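Local coordinates for putative membrane anchored protein (PDB 3LSO), which is of unknown function but is probably held at the bacterial membrane, and begins with a beta-rich domain of the E-set clan, at residues S28-S33 with C176-D181; S47-E52 with I69-I74; S93-V98 with N115-I120; V102-N107 with V142-L147. All blocks are in the same frame, centred on the assembly; numbering follows the deposited sequence.

Contact 1: S28-S33 with C176-D181; sequences SDVDCS and CTTNAD
D31 and T177 form an antiparallel hydrogen-bonded pair, and C32 and C176 the non-hydrogen-bonded pair beside it, where strand 25-36 runs against strand 170-177. The D31 N to T177 O bond is 2.7 Å long, and the return bond from T177 N to D31 O is 3.1 Å. The V30 CA-H also points at T177 O.

The side-chain link is a disulfide. C32 SG and C176 SG are joined at 2.1 Å, with a chi3 of 109°. C32 and C176 point to the same face, and each SG, beside its own backbone N (chi1 -62° and -59°), turns to meet the other. The two CA atoms are only 3.9 Å apart. This is a cross-strand disulfide at a non-hydrogen-bonded position, so it reinforces one strand pairing. It does not bridge two facing sheets, as the classical immunoglobulin disulfide does. It ties an early strand of the DIP2116-like N-terminal domain to a late one.

V30 packs on the same side as the disulfide. Its CG1 lies 4.0 Å from T178 CB, and both residues rest on I160 of strand 150-167. On the other face D31 CB sits 3.9 Å from T177 OG1, while the D31 carboxylate leads away. Farther along, S28 CB meets A180 CB at 3.8 Å. T178 OG1 points at D29 O, but the modelled distance is too short to be reliable.

Contact 2: S47-E52 with I69-I74; sequences SNFSAE and IKIKDI
A51 and I71 sit opposite each other in an antiparallel pairing of strands 41-54 and 64-77, within the DIP2116-like N-terminal domain. They form a non-hydrogen-bonded pair, and E52 with K70 forms the hydrogen-bonded pair next to it. E52 N to K70 O and K70 N to E52 O are both 3.0 Å. A third bond, K72 N to S50 O, is 3.1 Å and carries the pairing one step further.

Beyond S50 the backbones draw apart, and F49 and I74 have CA atoms 7.1 Å from each other. There the side chain of I74 reaches across, with CG2 3.4 Å from N48 O.

The inner face is apolar. A51 CB lies 4.1 Å from I71 CG1. The CB of F49 points away from 69-74, yet the ring swings back because CG is anti to the backbone N (chi1 174°). Its CE1 comes 4.4 Å from I71 CG2.

The other face is polar. E52 and K70 stand side by side at their CB atoms, but E52 OE1 and K70 NZ are 5.7 Å apart and do not form a salt bridge. K70 NZ has a long, weak ion pair with E54 instead.

Strand 25-36 pairs with the far edge of 47-52, and strand 132-146 with that of 69-74. The F49 ring also rests on I160 and L161 of strand 150-167.

Contact 3: S93-V98 with N115-I120; sequences SIRINV and NGVLSI
I120 and I94 face each other in an antiparallel beta ladder between strands 87-97 and 117-129, part of the DIP2116-like N-terminal domain. I120, I94 and L118 bury the most surface of these segments, and all three point to the same apolar face.

I94 and I120 form a hydrogen-bonded pair with two backbone bonds. Their CB atoms are 3.9 Å apart, and the two side chains slant across each other. I94 CD1 reaches over I120 and lies 4.1 Å from its CG2. I71 covers I94 from strand 64-77, and I69 of that strand covers I120.

L118 is paired with I96, again by two backbone bonds. Across this contact its side-chain neighbour is V98, whose CG1 lies 3.7 Å from L118 CB. V98 N bonds to G116 O at 2.8 Å and closes that end of the ladder. The positive phi of G116 (78°) suits a glycine where the chain turns into the strand.

The opposite face carries R95, N97, V117 and S119. S93 OG and S119 OG both hydrogen-bond to N121 OD1. R95 NH1 bonds to T159 O on strand 150-167. The chain of R95 bends at chi3 (71°), and V117 CG1 lies over one face of its guanidinium, 3.9 Å from NH2.

Contact 4: V102-N107 with V142-L147; sequences VKLDGN and VRLQAL
V102 and L144 meet on the buried, apolar side of an antiparallel beta ladder between the short strand 102-104 and strand 132-146, in the DIP2116-like N-terminal domain. V102 CG2 is anti to its own backbone N and reaches L144 CB at 3.8 Å. L104 starts away from its partner, but its branched end returns, and CD2 also touches V142. Both V102 and L104 pack on L113 of strand 111-114. The backbone is held by K103 N to Q145 O at 3.1 Å, Q145 N to K103 O at 3.0 Å, and D105 N to R143 O.

The other side is polar and open to solvent, though its chains still lie close along one another. K103 and Q145 lie side by side and point the same way. Their ends, NZ and NE2, are both donors and are not bonded to each other. The side chain of L147 slants across that of K103, with L147 CD2 3.7 Å from K103 CD.

D105 runs alongside R143, with carboxylate and guanidinium planes 23° apart. Their salt bridge is long, 3.5 Å from D105 OD2 to R143 NE. R143 NH1 has another carboxylate partner in D66. Back on the buried side, L104 CD2 lies 3.9 Å from L144 CD2.

In the fold
From the N terminus, strand 25-36 opens contact 1, which closes only at strand 170-177, so its loop encloses the other three contacts. Contact 2 closes first, joining strands 41-54 and 64-77. Contact 3 then opens at strand 87-97, and contact 4 at strand 102-104. Contact 3 closes at strand 117-129 before contact 4 closes at strand 132-146, so these two cross. Contacts 1 and 2 are neighbours, because strand 25-36 of the first also pairs with strand 41-54 of the second. Contacts 2 and 3 meet through isoleucines in the interior, and contacts 3 and 4 through L118 and L104. Strand 132-146, which closes contact 4, also pairs with 64-77 of contact 2 and 117-129 of contact 3.

Contact 1: S28-S33 with C176-D181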
loop_
_atom_site.group_PDB
_atom_site.type_symbol
_atom_site.label_atom_id
_atom_site.label_comp_id
_atom_site.label_asym_id
_atom_site.label_seq_id
_atom_site.Cartn_x
_atom_site.Cartn_y
_atom_site.Cartn_z
ATOM N N SER B 28 -19.323 -20.009 29.312
ATOM C CA SER B 28 -20.530 -20.641 28.765
ATOM C C SER B 28 -20.918 -21.933 29.475
ATOM O O SER B 28 -20.069 -22.749 29.805
ATOM C CB SER B 28 -20.347 -20.937 27.274
ATOM O OG SER B 28 -19.149 -21.664 27.039
ATOM N N ASP B 29 -22.222 -22.108 29.664
ATOM C CA ASP B 29 -22.797 -23.257 30.352
ATOM C C ASP B 29 -22.541 -24.559 29.623
ATOM O O ASP B 29 -22.751 -24.651 28.420
ATOM C CB ASP B 29 -24.302 -23.055 30.511
ATOM C CG ASP B 29 -24.635 -21.885 31.408
ATOM O OD1 ASP B 29 -23.734 -21.441 32.152
ATOM O OD2 ASP B 29 -25.796 -21.412 31.381
ATOM N N VAL B 30 -22.080 -25.560 30.368
ATOM C CA VAL B 30 -21.892 -26.916 29.841
ATOM C C VAL B 30 -22.784 -27.889 30.566
ATOM O O VAL B 30 -23.176 -27.652 31.709
ATOM C CB VAL B 30 -20.416 -27.419 29.933
ATOM C CG1 VAL B 30 -19.574 -26.759 28.900
ATOM C CG2 VAL B 30 -19.823 -27.159 31.293
ATOM N N ASP B 31 -23.113 -28.979 29.885
ATOM C CA ASP B 31 -23.899 -30.056 30.472
ATOM C C ASP B 31 -23.115 -31.354 30.304
ATOM O O ASP B 31 -23.071 -31.933 29.214
ATOM C CB ASP B 31 -25.267 -30.141 29.794
ATOM C CG ASP B 31 -26.296 -30.909 30.620
ATOM O OD1 ASP B 31 -25.934 -31.864 31.355
ATOM O OD2 ASP B 31 -27.492 -30.547 30.521
ATOM N N CYS B 32 -22.491 -31.801 31.387
ATOM C CA CYS B 32 -21.599 -32.956 31.338
ATOM C C CYS B 32 -22.284 -34.269 31.710
ATOM O O CYS B 32 -22.989 -34.333 32.709
ATOM C CB CYS B 32 -20.379 -32.706 32.229
ATOM S SG CYS B 32 -19.395 -31.273 31.680
ATOM N N SER B 33 -22.105 -35.292 30.878
ATOM C CA SER B 33 -22.505 -36.661 31.210
ATOM C C SER B 33 -21.287 -37.508 31.527
ATOM O O SER B 33 -20.305 -37.517 30.775
ATOM C CB SER B 33 -23.261 -37.338 30.063
ATOM O OG SER B 33 -24.508 -36.730 29.844
ATOM N N CYS B 176 -19.219 -33.475 27.662
ATOM C CA CYS B 176 -19.782 -32.178 27.967
ATOM C C CYS B 176 -20.256 -31.474 26.710
ATOM O O CYS B 176 -19.486 -31.319 25.761
ATOM C CB CYS B 176 -18.748 -31.308 28.666
ATOM S SG CYS B 176 -18.129 -32.006 30.185
ATOM N N THR B 177 -21.514 -31.038 26.721
ATOM C CA THR B 177 -22.090 -30.304 25.606
ATOM C C THR B 177 -22.463 -28.902 26.038
ATOM O O THR B 177 -22.890 -28.680 27.175
ATOM C CB THR B 177 -23.390 -30.961 25.078
ATOM O OG1 THR B 177 -24.473 -30.675 25.978
ATOM C CG2 THR B 177 -23.236 -32.476 24.887
ATOM N N THR B 178 -22.342 -27.966 25.105
ATOM C CA THR B 178 -22.795 -26.596 25.305
ATOM C C THR B 178 -23.584 -26.132 24.082
ATOM O O THR B 178 -23.453 -26.719 23.005
ATOM C CB THR B 178 -21.605 -25.655 25.600
ATOM O OG1 THR B 178 -22.085 -24.430 26.162
ATOM C CG2 THR B 178 -20.798 -25.365 24.345
ATOM N N ASN B 179 -24.410 -25.094 24.265
ATOM C CA ASN B 179 -25.194 -24.475 23.179
ATOM C C ASN B 179 -24.704 -23.085 22.785
ATOM O O ASN B 179 -25.437 -22.325 22.157
ATOM C CB ASN B 179 -26.673 -24.347 23.575
ATOM C CG ASN B 179 -27.338 -25.680 23.843
ATOM O OD1 ASN B 179 -26.901 -26.734 23.365
ATOM N ND2 ASN B 179 -28.406 -25.642 24.621
ATOM N N ALA B 180 -23.482 -22.736 23.161
ATOM C CA ALA B 180 -22.989 -21.394 22.896
ATOM C C ALA B 180 -22.602 -21.155 21.427
ATOM O O ALA B 180 -22.016 -22.027 20.769
ATOM C CB ALA B 180 -21.839 -21.059 23.817
ATOM N N ASP B 181 -22.949 -19.966 20.936
ATOM C CA ASP B 181 -22.669 -19.521 19.572
ATOM C C ASP B 181 -21.684 -18.391 19.651
ATOM O O ASP B 181 -21.087 -18.013 18.642
ATOM C CB ASP B 181 -23.931 -18.942 18.907
ATOM C CG ASP B 181 -25.129 -19.877 18.982
ATOM O OD1 ASP B 181 -24.945 -21.103 18.769
ATOM O OD2 ASP B 181 -26.253 -19.386 19.248
#

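Contact 2: S47-E52 with I69-I74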
loop_
_atom_site.group_PDB
_atom_site.type_symbol
_atom_site.label_atom_id
_atom_site.label_comp_id
_atom_site.label_asym_id
_atom_site.label_seq_id
_atom_site.Cartn_x
_atom_site.Cartn_y
_atom_site.Cartn_z
ATOM N N SER B 47 -22.600 -27.397 34.439
ATOM C CA SER B 47 -21.417 -26.648 34.867
ATOM C C SER B 47 -21.117 -25.395 34.009
ATOM O O SER B 47 -22.000 -24.884 33.300
ATOM C CB SER B 47 -20.215 -27.583 34.883
ATOM O OG SER B 47 -19.106 -26.948 35.469
ATOM N N ASN B 48 -19.870 -24.909 34.091
ATOM C CA ASN B 48 -19.399 -23.709 33.375
ATOM C C ASN B 48 -17.956 -23.849 32.891
ATOM O O ASN B 48 -17.107 -24.360 33.616
ATOM C CB ASN B 48 -19.528 -22.460 34.262
ATOM C CG ASN B 48 -20.860 -21.747 34.076
ATOM O OD1 ASN B 48 -21.716 -21.745 34.970
ATOM N ND2 ASN B 48 -21.047 -21.146 32.903
ATOM N N PHE B 49 -17.685 -23.369 31.676
ATOM C CA PHE B 49 -16.384 -23.526 31.015
ATOM C C PHE B 49 -15.854 -22.190 30.538
ATOM O O PHE B 49 -16.342 -21.646 29.548
ATOM C CB PHE B 49 -16.527 -24.458 29.820
ATOM C CG PHE B 49 -15.283 -24.588 28.986
ATOM C CD1 PHE B 49 -14.253 -25.452 29.371
ATOM C CD2 PHE B 49 -15.149 -23.884 27.791
ATOM C CE1 PHE B 49 -13.088 -25.597 28.586
ATOM C CE2 PHE B 49 -13.984 -24.029 26.994
ATOM C CZ PHE B 49 -12.955 -24.884 27.399
ATOM N N SER B 50 -14.834 -21.682 31.224
ATOM C CA SER B 50 -14.292 -20.350 30.938
ATOM C C SER B 50 -12.892 -20.379 30.302
ATOM O O SER B 50 -11.966 -20.987 30.844
ATOM C CB SER B 50 -14.303 -19.489 32.207
ATOM O OG SER B 50 -13.629 -20.131 33.270
ATOM N N ALA B 51 -12.749 -19.716 29.153
ATOM C CA ALA B 51 -11.471 -19.641 28.452
ATOM C C ALA B 51 -11.239 -18.292 27.767
ATOM O O ALA B 51 -12.179 -17.634 27.313
ATOM C CB ALA B 51 -11.357 -20.766 27.452
ATOM N N GLU B 52 -9.972 -17.892 27.705
ATOM C CA GLU B 52 -9.561 -16.649 27.060
ATOM C C GLU B 52 -8.602 -16.954 25.906
ATOM O O GLU B 52 -7.527 -17.531 26.099
ATOM C CB GLU B 52 -8.918 -15.708 28.083
ATOM C CG GLU B 52 -8.142 -14.555 27.472
ATOM C CD GLU B 52 -7.763 -13.482 28.482
ATOM O OE1 GLU B 52 -7.721 -13.774 29.702
ATOM O OE2 GLU B 52 -7.506 -12.335 28.042
ATOM N N ILE B 69 -4.211 -19.824 24.842
ATOM C CA ILE B 69 -5.446 -20.167 25.530
ATOM C C ILE B 69 -5.216 -20.306 27.032
ATOM O O ILE B 69 -4.499 -21.201 27.484
ATOM C CB ILE B 69 -6.052 -21.471 24.985
ATOM C CG1 ILE B 69 -6.309 -21.357 23.472
ATOM C CG2 ILE B 69 -7.326 -21.808 25.745
ATOM C CD1 ILE B 69 -6.403 -22.691 22.741
ATOM N N LYS B 70 -5.819 -19.403 27.793
ATOM C CA LYS B 70 -5.831 -19.502 29.241
ATOM C C LYS B 70 -7.163 -20.127 29.678
ATOM O O LYS B 70 -8.226 -19.534 29.524
ATOM C CB LYS B 70 -5.605 -18.124 29.883
ATOM C CG LYS B 70 -4.229 -17.519 29.598
ATOM C CD LYS B 70 -3.944 -16.284 30.457
ATOM C CE LYS B 70 -2.565 -15.697 30.152
ATOM N NZ LYS B 70 -2.240 -14.535 31.018
ATOM N N ILE B 71 -7.104 -21.350 30.191
ATOM C CA ILE B 71 -8.304 -22.023 30.680
ATOM C C ILE B 71 -8.390 -21.964 32.206
ATOM O O ILE B 71 -7.531 -22.496 32.924
ATOM C CB ILE B 71 -8.406 -23.473 30.190
ATOM C CG1 ILE B 71 -8.542 -23.505 28.668
ATOM C CG2 ILE B 71 -9.612 -24.157 30.812
ATOM C CD1 ILE B 71 -8.451 -24.897 28.054
ATOM N N LYS B 72 -9.445 -21.307 32.677
ATOM C CA LYS B 72 -9.689 -21.124 34.094
ATOM C C LYS B 72 -10.117 -22.454 34.728
ATOM O O LYS B 72 -10.954 -23.188 34.173
ATOM C CB LYS B 72 -10.754 -20.040 34.288
ATOM C CG LYS B 72 -10.773 -19.369 35.657
ATOM C CD LYS B 72 -9.876 -18.135 35.727
ATOM C CE LYS B 72 -10.139 -17.398 37.025
ATOM N NZ LYS B 72 -8.891 -16.844 37.577
ATOM N N ASP B 73 -9.516 -22.765 35.877
ATOM C CA ASP B 73 -9.828 -23.977 36.629
ATOM C C ASP B 73 -11.329 -24.178 36.678
ATOM O O ASP B 73 -12.089 -23.212 36.764
ATOM C CB ASP B 73 -9.334 -23.868 38.077
ATOM C CG ASP B 73 -7.860 -23.526 38.183
ATOM O OD1 ASP B 73 -7.387 -22.627 37.453
ATOM O OD2 ASP B 73 -7.184 -24.152 39.029
ATOM N N ILE B 74 -11.762 -25.430 36.625
ATOM C CA ILE B 74 -13.164 -25.727 36.899
ATOM C C ILE B 74 -13.309 -26.704 38.066
ATOM O O ILE B 74 -12.813 -27.833 38.013
ATOM C CB ILE B 74 -13.949 -26.127 35.631
ATOM C CG1 ILE B 74 -13.359 -27.366 34.960
ATOM C CG2 ILE B 74 -13.960 -24.956 34.643
ATOM C CD1 ILE B 74 -14.192 -27.869 33.753
#

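Contact 3: S93-V98 with N115-I120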
loop_
_atom_site.group_PDB
_atom_site.type_symbol
_atom_site.label_atom_id
_atom_site.label_comp_id
_atom_site.label_asym_id
_atom_site.label_seq_id
_atom_site.Cartn_x
_atom_site.Cartn_y
_atom_site.Cartn_z
ATOM N N SER B 93 -10.172 -33.953 25.584
ATOM C CA SER B 93 -10.348 -33.342 24.283
ATOM C C SER B 93 -11.140 -32.060 24.404
ATOM O O SER B 93 -12.303 -32.096 24.793
ATOM C CB SER B 93 -11.106 -34.304 23.361
ATOM O OG SER B 93 -10.320 -34.716 22.257
ATOM N N ILE B 94 -10.521 -30.930 24.072
ATOM C CA ILE B 94 -11.242 -29.661 23.959
ATOM C C ILE B 94 -11.482 -29.421 22.486
ATOM O O ILE B 94 -10.548 -29.493 21.689
ATOM C CB ILE B 94 -10.433 -28.511 24.504
ATOM C CG1 ILE B 94 -10.051 -28.801 25.947
ATOM C CG2 ILE B 94 -11.228 -27.205 24.421
ATOM C CD1 ILE B 94 -8.767 -28.128 26.369
ATOM N N ARG B 95 -12.726 -29.143 22.115
ATOM C CA ARG B 95 -13.072 -29.079 20.716
ATOM C C ARG B 95 -13.612 -27.717 20.358
ATOM O O ARG B 95 -14.613 -27.248 20.923
ATOM C CB ARG B 95 -14.054 -30.184 20.388
ATOM C CG ARG B 95 -13.524 -31.520 20.843
ATOM C CD ARG B 95 -14.491 -32.620 20.623
ATOM N NE ARG B 95 -14.630 -32.942 19.211
ATOM C CZ ARG B 95 -15.731 -32.708 18.510
ATOM N NH1 ARG B 95 -16.791 -32.136 19.094
ATOM N NH2 ARG B 95 -15.766 -33.045 17.227
ATOM N N ILE B 96 -12.913 -27.061 19.442
ATOM C CA ILE B 96 -13.266 -25.717 19.044
ATOM C C ILE B 96 -13.568 -25.814 17.572
ATOM O O ILE B 96 -12.878 -26.527 16.844
ATOM C CB ILE B 96 -12.090 -24.728 19.272
ATOM C CG1 ILE B 96 -11.594 -24.748 20.724
ATOM C CG2 ILE B 96 -12.447 -23.308 18.837
ATOM C CD1 ILE B 96 -12.650 -24.550 21.766
ATOM N N ASN B 97 -14.624 -25.132 17.143
ATOM C CA ASN B 97 -14.905 -24.957 15.729
ATOM C C ASN B 97 -14.014 -23.842 15.213
ATOM O O ASN B 97 -14.101 -22.707 15.685
ATOM C CB ASN B 97 -16.383 -24.607 15.511
ATOM C CG ASN B 97 -16.811 -24.698 14.049
ATOM O OD1 ASN B 97 -16.005 -24.613 13.126
ATOM N ND2 ASN B 97 -18.105 -24.864 13.842
ATOM N N VAL B 98 -13.145 -24.162 14.257
ATOM C CA VAL B 98 -12.258 -23.141 13.699
ATOM C C VAL B 98 -12.534 -22.832 12.241
ATOM O O VAL B 98 -11.915 -21.939 11.686
ATOM C CB VAL B 98 -10.758 -23.482 13.871
ATOM C CG1 VAL B 98 -10.394 -23.553 15.346
ATOM C CG2 VAL B 98 -10.403 -24.764 13.128
ATOM N N ASN B 115 -11.430 -31.414 9.508
ATOM C CA ASN B 115 -12.725 -30.965 8.990
ATOM C C ASN B 115 -13.265 -29.788 9.836
ATOM O O ASN B 115 -14.390 -29.814 10.362
ATOM C CB ASN B 115 -13.697 -32.172 8.921
ATOM C CG ASN B 115 -15.068 -31.817 8.344
ATOM O OD1 ASN B 115 -15.179 -31.194 7.280
ATOM N ND2 ASN B 115 -16.120 -32.229 9.046
ATOM N N GLY B 116 -12.415 -28.773 9.983
ATOM C CA GLY B 116 -12.772 -27.548 10.678
ATOM C C GLY B 116 -12.771 -27.621 12.194
ATOM O O GLY B 116 -13.020 -26.618 12.877
ATOM N N VAL B 117 -12.503 -28.796 12.740
ATOM C CA VAL B 117 -12.525 -28.938 14.183
ATOM C C VAL B 117 -11.103 -29.008 14.685
ATOM O O VAL B 117 -10.300 -29.789 14.179
ATOM C CB VAL B 117 -13.300 -30.175 14.644
ATOM C CG1 VAL B 117 -13.509 -30.108 16.143
ATOM C CG2 VAL B 117 -14.640 -30.273 13.928
ATOM N N LEU B 118 -10.798 -28.153 15.656
ATOM C CA LEU B 118 -9.519 -28.174 16.322
ATOM C C LEU B 118 -9.680 -28.917 17.624
ATOM O O LEU B 118 -10.446 -28.497 18.492
ATOM C CB LEU B 118 -9.013 -26.761 16.619
ATOM C CG LEU B 118 -7.698 -26.736 17.429
ATOM C CD1 LEU B 118 -6.542 -27.346 16.628
ATOM C CD2 LEU B 118 -7.342 -25.340 17.887
ATOM N N SER B 119 -8.953 -30.015 17.762
ATOM C CA SER B 119 -9.026 -30.789 18.975
ATOM C C SER B 119 -7.753 -30.605 19.784
ATOM O O SER B 119 -6.651 -30.785 19.272
ATOM C CB SER B 119 -9.270 -32.252 18.644
ATOM O OG SER B 119 -9.692 -32.952 19.804
ATOM N N ILE B 120 -7.918 -30.204 21.036
ATOM C CA ILE B 120 -6.811 -30.046 21.961
ATOM C C ILE B 120 -6.823 -31.236 22.917
ATOM O O ILE B 120 -7.633 -31.314 23.854
ATOM C CB ILE B 120 -6.917 -28.725 22.743
ATOM C CG1 ILE B 120 -7.073 -27.551 21.775
ATOM C CG2 ILE B 120 -5.698 -28.533 23.648
ATOM C CD1 ILE B 120 -7.413 -26.239 22.443
#

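Contact 4: V102-N107 with V142-L147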
loop_
_atom_site.group_PDB
_atom_site.type_symbol
_atom_site.label_atom_id
_atom_site.label_comp_id
_atom_site.label_asym_id
_atom_site.label_seq_id
_atom_site.Cartn_x
_atom_site.Cartn_y
_atom_site.Cartn_z
ATOM N N VAL B 102 -7.992 -22.679 7.967
ATOM C CA VAL B 102 -6.827 -22.690 8.843
ATOM C C VAL B 102 -6.189 -24.089 8.938
ATOM O O VAL B 102 -6.877 -25.110 8.834
ATOM C CB VAL B 102 -7.223 -22.181 10.249
ATOM C CG1 VAL B 102 -7.742 -23.316 11.075
ATOM C CG2 VAL B 102 -6.064 -21.526 10.953
ATOM N N LYS B 103 -4.869 -24.114 9.116
ATOM C CA LYS B 103 -4.130 -25.349 9.358
ATOM C C LYS B 103 -3.054 -25.133 10.451
ATOM O O LYS B 103 -2.656 -23.995 10.734
ATOM C CB LYS B 103 -3.535 -25.899 8.049
ATOM C CG LYS B 103 -2.263 -25.217 7.583
ATOM C CD LYS B 103 -1.866 -25.662 6.182
ATOM C CE LYS B 103 -0.361 -25.475 5.936
ATOM N NZ LYS B 103 -0.060 -25.135 4.513
ATOM N N LEU B 104 -2.609 -26.226 11.072
ATOM C CA LEU B 104 -1.543 -26.190 12.083
ATOM C C LEU B 104 -0.185 -25.925 11.455
ATOM O O LEU B 104 0.126 -26.454 10.388
ATOM C CB LEU B 104 -1.492 -27.518 12.843
ATOM C CG LEU B 104 -2.809 -27.948 13.489
ATOM C CD1 LEU B 104 -2.910 -29.461 13.693
ATOM C CD2 LEU B 104 -2.980 -27.235 14.797
ATOM N N ASP B 105 0.625 -25.119 12.130
ATOM C CA ASP B 105 1.985 -24.870 11.688
ATOM C C ASP B 105 2.981 -25.718 12.495
ATOM O O ASP B 105 3.335 -25.356 13.617
ATOM C CB ASP B 105 2.318 -23.377 11.795
ATOM C CG ASP B 105 3.473 -22.965 10.884
ATOM O OD1 ASP B 105 3.942 -23.800 10.068
ATOM O OD2 ASP B 105 3.913 -21.795 10.977
ATOM N N GLY B 106 3.419 -26.847 11.931
ATOM C CA GLY B 106 4.363 -27.749 12.609
ATOM C C GLY B 106 3.690 -28.871 13.397
ATOM O O GLY B 106 2.492 -28.794 13.719
ATOM N N ASN B 107 4.447 -29.920 13.711
ATOM C CA ASN B 107 3.878 -31.041 14.460
ATOM C C ASN B 107 3.859 -30.795 15.968
ATOM O O ASN B 107 4.864 -30.949 16.666
ATOM C CB ASN B 107 4.534 -32.388 14.105
ATOM C CG ASN B 107 3.899 -33.054 12.879
ATOM O OD1 ASN B 107 2.672 -33.031 12.703
ATOM N ND2 ASN B 107 4.740 -33.660 12.030
ATOM N N VAL B 142 -1.253 -22.598 20.724
ATOM C CA VAL B 142 -1.482 -23.221 19.424
ATOM C C VAL B 142 -0.895 -22.369 18.310
ATOM O O VAL B 142 -1.179 -21.175 18.218
ATOM C CB VAL B 142 -2.985 -23.426 19.122
ATOM C CG1 VAL B 142 -3.155 -24.147 17.806
ATOM C CG2 VAL B 142 -3.683 -24.193 20.240
ATOM N N ARG B 143 -0.088 -22.971 17.450
ATOM C CA ARG B 143 0.391 -22.257 16.273
ATOM C C ARG B 143 -0.423 -22.617 15.029
ATOM O O ARG B 143 -0.597 -23.782 14.687
ATOM C CB ARG B 143 1.875 -22.510 16.051
ATOM C CG ARG B 143 2.506 -21.566 15.050
ATOM C CD ARG B 143 4.007 -21.581 15.164
ATOM N NE ARG B 143 4.601 -20.622 14.236
ATOM C CZ ARG B 143 4.712 -19.309 14.459
ATOM N NH1 ARG B 143 4.262 -18.775 15.597
ATOM N NH2 ARG B 143 5.269 -18.528 13.537
ATOM N N LEU B 144 -0.924 -21.594 14.360
ATOM C CA LEU B 144 -1.728 -21.783 13.170
ATOM C C LEU B 144 -1.263 -20.836 12.074
ATOM O O LEU B 144 -0.615 -19.818 12.346
ATOM C CB LEU B 144 -3.192 -21.494 13.493
ATOM C CG LEU B 144 -3.865 -22.163 14.708
ATOM C CD1 LEU B 144 -5.060 -21.357 15.183
ATOM C CD2 LEU B 144 -4.281 -23.585 14.395
ATOM N N GLN B 145 -1.585 -21.180 10.831
ATOM C CA GLN B 145 -1.575 -20.201 9.753
ATOM C C GLN B 145 -2.891 -20.254 8.977
ATOM O O GLN B 145 -3.515 -21.315 8.860
ATOM C CB GLN B 145 -0.359 -20.374 8.836
ATOM C CG GLN B 145 -0.139 -21.783 8.314
ATOM C CD GLN B 145 1.042 -21.865 7.353
ATOM O OE1 GLN B 145 2.196 -21.675 7.752
ATOM N NE2 GLN B 145 0.757 -22.156 6.079
ATOM N N ALA B 146 -3.321 -19.099 8.474
ATOM C CA ALA B 146 -4.518 -19.024 7.653
ATOM C C ALA B 146 -4.157 -19.312 6.202
ATOM O O ALA B 146 -3.047 -19.016 5.765
ATOM C CB ALA B 146 -5.142 -17.688 7.783
ATOM N N LEU B 147 -5.094 -19.897 5.460
ATOM C CA LEU B 147 -4.790 -20.416 4.129
ATOM C C LEU B 147 -4.956 -19.355 3.068
ATOM O O LEU B 147 -4.046 -19.123 2.266
ATOM C CB LEU B 147 -5.672 -21.617 3.795
ATOM C CG LEU B 147 -5.862 -22.686 4.872
ATOM C CD1 LEU B 147 -6.708 -23.828 4.344
ATOM C CD2 LEU B 147 -4.536 -23.185 5.369
#